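Probable chemoreceptor (Methyl-accepting chemotaxis) transmembrane protein (Rhizobium meliloti, PDB 6D8V) probably serves as a transmembrane chemotaxis receptor whose periplasmic sensory domain binds quaternary ammonium compounds such as 1,1-dimethyl-prolinium. Local coordinates at residues Tyr102-Gln112 / Gly144-Thr152. Sequence-based numbering, arbitrary orientation.
Sequences YWSKDRNGNIQ and GTDVPTTMT. With PBE (1,1-dimethyl-prolinium), chain C.
Y102 lays the edge of its ring against G144 and T145, with the backbone C of G144 and N of T145 near the ring plane; CE2 lies 3.7 Å from G144 C. A CB at G144 would probably crowd CD2 of this ring, so glycine suits the place. Because CG of Y102 stands anti to the backbone N (chi1 -178°), the ring reaches the bound 1,1-dimethyl-prolinium, whose methyl carbon CE sits over the centre of one face, 3.5 Å above its plane. The opposite face rests on CB of S104. An aromatic face suits a quaternary ammonium group, which has no N-H to donate and probably gains cation-pi attraction. T145 CG2 and M151 CE both meet Y102 OH, while G144 N donates to the ligand carboxylate, N to OXT 2.7 Å. With a leucine in place of Y102, the ammonium methyls would probably lose their flat pi surface and a gap would open beside T145. This buried end is part of the ligand pocket of a PDC sensor domain of the Cache clan: a beta hairpin, strands 101-105 and 111-115, is met by the loop leading into strand 149-160. Farther along the hairpin, Q112 lays its amide across CB of D146, and its NE2 is hydrogen-bonded to S114. The hairpin's tip is a type I turn, D106 to G109, where the short D106 side chain folds back so that OD1 accepts from N110 N at 2.7 Å. At this turn the contact comes out to the exposed surface: its second residue, R107, forms a salt bridge with D146, guanidinium and carboxylate nearly coplanar (25°), with NE 3.2 Å from OD1 on its syn side, and V147 CG2 packs against R107 CG at 3.5 Å.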
loop_
_atom_site.group_PDB
_atom_site.type_symbol
_atom_site.label_atom_id
_atom_site.label_comp_id
_atom_site.label_asym_id
_atom_site.label_seq_id
_atom_site.Cartn_x
_atom_site.Cartn_y
_atom_site.Cartn_z
ATOM N N TYR A 102 -9.326 -9.427 10.741
ATOM C CA TYR A 102 -8.363 -9.304 9.649
ATOM C C TYR A 102 -8.494 -10.495 8.708
ATOM O O TYR A 102 -8.111 -11.612 9.066
ATOM C CB TYR A 102 -6.948 -9.200 10.197
ATOM C CG TYR A 102 -5.897 -9.027 9.126
ATOM C CD1 TYR A 102 -6.198 -8.396 7.925
ATOM C CD2 TYR A 102 -4.601 -9.491 9.320
ATOM C CE1 TYR A 102 -5.237 -8.239 6.947
ATOM C CE2 TYR A 102 -3.638 -9.337 8.348
ATOM C CZ TYR A 102 -3.957 -8.713 7.164
ATOM O OH TYR A 102 -2.990 -8.560 6.195
ATOM N N TRP A 103 -9.007 -10.247 7.508
ATOM C CA TRP A 103 -8.963 -11.224 6.429
ATOM C C TRP A 103 -7.702 -11.003 5.605
ATOM O O TRP A 103 -7.410 -9.875 5.202
ATOM C CB TRP A 103 -10.200 -11.114 5.536
ATOM C CG TRP A 103 -11.476 -11.545 6.193
ATOM C CD1 TRP A 103 -12.432 -10.739 6.738
ATOM C CD2 TRP A 103 -11.938 -12.892 6.369
ATOM N NE1 TRP A 103 -13.460 -11.498 7.241
ATOM C CE2 TRP A 103 -13.180 -12.823 7.029
ATOM C CE3 TRP A 103 -11.420 -14.148 6.035
ATOM C CZ2 TRP A 103 -13.913 -13.959 7.359
ATOM C CZ3 TRP A 103 -12.148 -15.274 6.363
ATOM C CH2 TRP A 103 -13.381 -15.173 7.019
ATOM N N SER A 104 -6.961 -12.081 5.358
ATOM C CA SER A 104 -5.695 -12.005 4.644
ATOM C C SER A 104 -5.509 -13.279 3.835
ATOM O O SER A 104 -6.258 -14.248 3.979
ATOM C CB SER A 104 -4.523 -11.813 5.609
ATOM O OG SER A 104 -4.451 -12.895 6.527
ATOM N N LYS A 105 -4.496 -13.275 2.981
ATOM C CA LYS A 105 -4.115 -14.476 2.261
ATOM C C LYS A 105 -3.013 -15.213 3.012
ATOM O O LYS A 105 -2.201 -14.614 3.723
ATOM C CB LYS A 105 -3.655 -14.149 0.841
ATOM C CG LYS A 105 -4.635 -13.289 0.080
ATOM C CD LYS A 105 -4.907 -13.826 -1.314
ATOM C CE LYS A 105 -5.863 -12.901 -2.037
ATOM N NZ LYS A 105 -5.280 -11.529 -2.147
ATOM N N ASP A 106 -3.009 -16.524 2.863
ATOM C CA ASP A 106 -2.022 -17.376 3.491
ATOM C C ASP A 106 -0.988 -17.803 2.443
ATOM O O ASP A 106 -0.964 -17.268 1.325
ATOM C CB ASP A 106 -2.727 -18.566 4.146
ATOM C CG ASP A 106 -3.362 -19.486 3.131
ATOM O OD1 ASP A 106 -3.442 -19.095 1.949
ATOM O OD2 ASP A 106 -3.768 -20.606 3.506
ATOM N N ARG A 107 -0.141 -18.780 2.792
ATOM C CA ARG A 107 0.923 -19.201 1.889
ATOM C C ARG A 107 0.380 -19.822 0.609
ATOM O O ARG A 107 1.042 -19.759 -0.431
ATOM C CB ARG A 107 1.845 -20.205 2.581
ATOM C CG ARG A 107 1.952 -20.068 4.084
ATOM C CD ARG A 107 1.006 -21.020 4.805
ATOM N NE ARG A 107 1.275 -21.056 6.239
ATOM C CZ ARG A 107 2.078 -21.936 6.829
ATOM N NH1 ARG A 107 2.687 -22.867 6.107
ATOM N NH2 ARG A 107 2.267 -21.887 8.141
ATOM N N ASN A 108 -0.797 -20.445 0.667
ATOM C CA ASN A 108 -1.337 -21.197 -0.456
ATOM C C ASN A 108 -2.322 -20.398 -1.297
ATOM O O ASN A 108 -2.925 -20.963 -2.217
ATOM C CB ASN A 108 -2.024 -22.477 0.037
ATOM C CG ASN A 108 -1.140 -23.317 0.940
ATOM O OD1 ASN A 108 -0.226 -24.002 0.478
ATOM N ND2 ASN A 108 -1.427 -23.289 2.235
ATOM N N GLY A 109 -2.507 -19.112 -1.009
ATOM C CA GLY A 109 -3.443 -18.299 -1.761
ATOM C C GLY A 109 -4.892 -18.439 -1.354
ATOM O O GLY A 109 -5.777 -18.262 -2.196
ATOM N N ASN A 110 -5.166 -18.772 -0.097
ATOM C CA ASN A 110 -6.518 -18.856 0.436
ATOM C C ASN A 110 -6.704 -17.781 1.503
ATOM O O ASN A 110 -5.749 -17.124 1.924
ATOM C CB ASN A 110 -6.808 -20.258 0.998
ATOM C CG ASN A 110 -7.233 -21.247 -0.080
ATOM O OD1 ASN A 110 -6.404 -21.940 -0.672
ATOM N ND2 ASN A 110 -8.533 -21.311 -0.343
ATOM N N ILE A 111 -7.949 -17.584 1.934
ATOM C CA ILE A 111 -8.305 -16.491 2.834
ATOM C C ILE A 111 -8.478 -17.034 4.241
ATOM O O ILE A 111 -9.139 -18.060 4.444
ATOM C CB ILE A 111 -9.582 -15.768 2.378
ATOM C CG1 ILE A 111 -9.503 -15.439 0.883
ATOM C CG2 ILE A 111 -9.789 -14.502 3.201
ATOM C CD1 ILE A 111 -10.271 -16.425 -0.002
ATOM N N GLN A 112 -7.904 -16.334 5.213
ATOM C CA GLN A 112 -7.975 -16.739 6.607
ATOM C C GLN A 112 -8.325 -15.537 7.465
ATOM O O GLN A 112 -8.059 -14.388 7.093
ATOM C CB GLN A 112 -6.655 -17.333 7.092
ATOM C CG GLN A 112 -5.503 -16.366 6.907
ATOM C CD GLN A 112 -4.212 -16.873 7.490
ATOM O OE1 GLN A 112 -3.903 -18.061 7.408
ATOM N NE2 GLN A 112 -3.446 -15.973 8.088
ATOM N N GLY A 144 -0.334 -9.570 11.509
ATOM C CA GLY A 144 -1.380 -10.574 11.572
ATOM C C GLY A 144 -1.417 -11.533 10.400
ATOM O O GLY A 144 -2.254 -12.441 10.395
ATOM N N THR A 145 -0.548 -11.349 9.412
ATOM C CA THR A 145 -0.554 -12.226 8.251
ATOM C C THR A 145 -0.076 -13.622 8.640
ATOM O O THR A 145 0.727 -13.797 9.560
ATOM C CB THR A 145 0.330 -11.649 7.142
ATOM O OG1 THR A 145 1.662 -11.456 7.637
ATOM C CG2 THR A 145 -0.221 -10.314 6.680
ATOM N N ASP A 146 -0.603 -14.625 7.940
ATOM C CA ASP A 146 -0.163 -16.002 8.123
ATOM C C ASP A 146 1.353 -16.050 8.137
ATOM O O ASP A 146 1.981 -16.321 9.167
ATOM C CB ASP A 146 -0.710 -16.895 7.006
ATOM C CG ASP A 146 -0.199 -18.318 7.095
ATOM O OD1 ASP A 146 0.396 -18.676 8.134
ATOM O OD2 ASP A 146 -0.396 -19.077 6.126
ATOM N N VAL A 147 1.944 -15.765 6.988
ATOM C CA VAL A 147 3.393 -15.703 6.866
ATOM C C VAL A 147 3.795 -14.236 6.816
ATOM O O VAL A 147 3.099 -13.420 6.192
ATOM C CB VAL A 147 3.869 -16.483 5.634
ATOM C CG1 VAL A 147 5.153 -15.904 5.100
ATOM C CG2 VAL A 147 4.034 -17.947 5.992
ATOM N N PRO A 148 4.883 -13.857 7.481
ATOM C CA PRO A 148 5.353 -12.470 7.415
ATOM C C PRO A 148 5.419 -11.977 5.977
ATOM O O PRO A 148 5.989 -12.633 5.098
ATOM C CB PRO A 148 6.744 -12.543 8.056
ATOM C CG PRO A 148 6.681 -13.725 8.963
ATOM C CD PRO A 148 5.733 -14.704 8.334
ATOM N N THR A 149 4.822 -10.814 5.735
ATOM C CA THR A 149 4.769 -10.272 4.386
ATOM C C THR A 149 4.831 -8.753 4.452
ATOM O O THR A 149 4.178 -8.130 5.291
ATOM C CB THR A 149 3.502 -10.729 3.644
ATOM O OG1 THR A 149 2.363 -10.547 4.486
ATOM C CG2 THR A 149 3.600 -12.199 3.251
ATOM N N THR A 150 5.607 -8.166 3.548
ATOM C CA THR A 150 5.773 -6.719 3.488
ATOM C C THR A 150 4.702 -6.099 2.592
ATOM O O THR A 150 4.545 -6.490 1.433
ATOM C CB THR A 150 7.169 -6.380 2.972
ATOM O OG1 THR A 150 7.391 -7.067 1.734
ATOM C CG2 THR A 150 8.215 -6.831 3.965
ATOM N N MET A 151 3.971 -5.129 3.130
ATOM C CA MET A 151 2.810 -4.585 2.442
ATOM C C MET A 151 2.687 -3.098 2.746
ATOM O O MET A 151 3.276 -2.584 3.705
ATOM C CB MET A 151 1.525 -5.288 2.880
ATOM C CG MET A 151 1.262 -5.080 4.360
ATOM S SD MET A 151 -0.198 -5.897 4.982
ATOM C CE MET A 151 0.131 -7.600 4.530
ATOM N N THR A 152 1.906 -2.414 1.913
ATOM C CA THR A 152 1.447 -1.058 2.160
ATOM C C THR A 152 -0.059 -1.088 2.387
ATOM O O THR A 152 -0.764 -1.916 1.803
ATOM C CB THR A 152 1.772 -0.138 0.976
ATOM O OG1 THR A 152 1.437 1.213 1.317
ATOM C CG2 THR A 152 0.972 -0.554 -0.244
HETATM N N PBE C . -2.747 -5.279 9.287
HETATM C CD PBE C . -3.273 -4.089 9.162
HETATM C CA PBE C . -1.424 -4.952 9.960
HETATM C CB PBE C . -1.873 -3.897 11.048
HETATM C CG PBE C . -2.848 -3.287 10.527
HETATM C CE PBE C . -3.615 -6.126 10.132
HETATM C CF PBE C . -2.528 -5.891 7.962
HETATM C C PBE C . -0.708 -6.059 10.553
HETATM O O PBE C . 0.198 -5.823 11.399
HETATM O OXT PBE C . -0.952 -7.248 10.221
#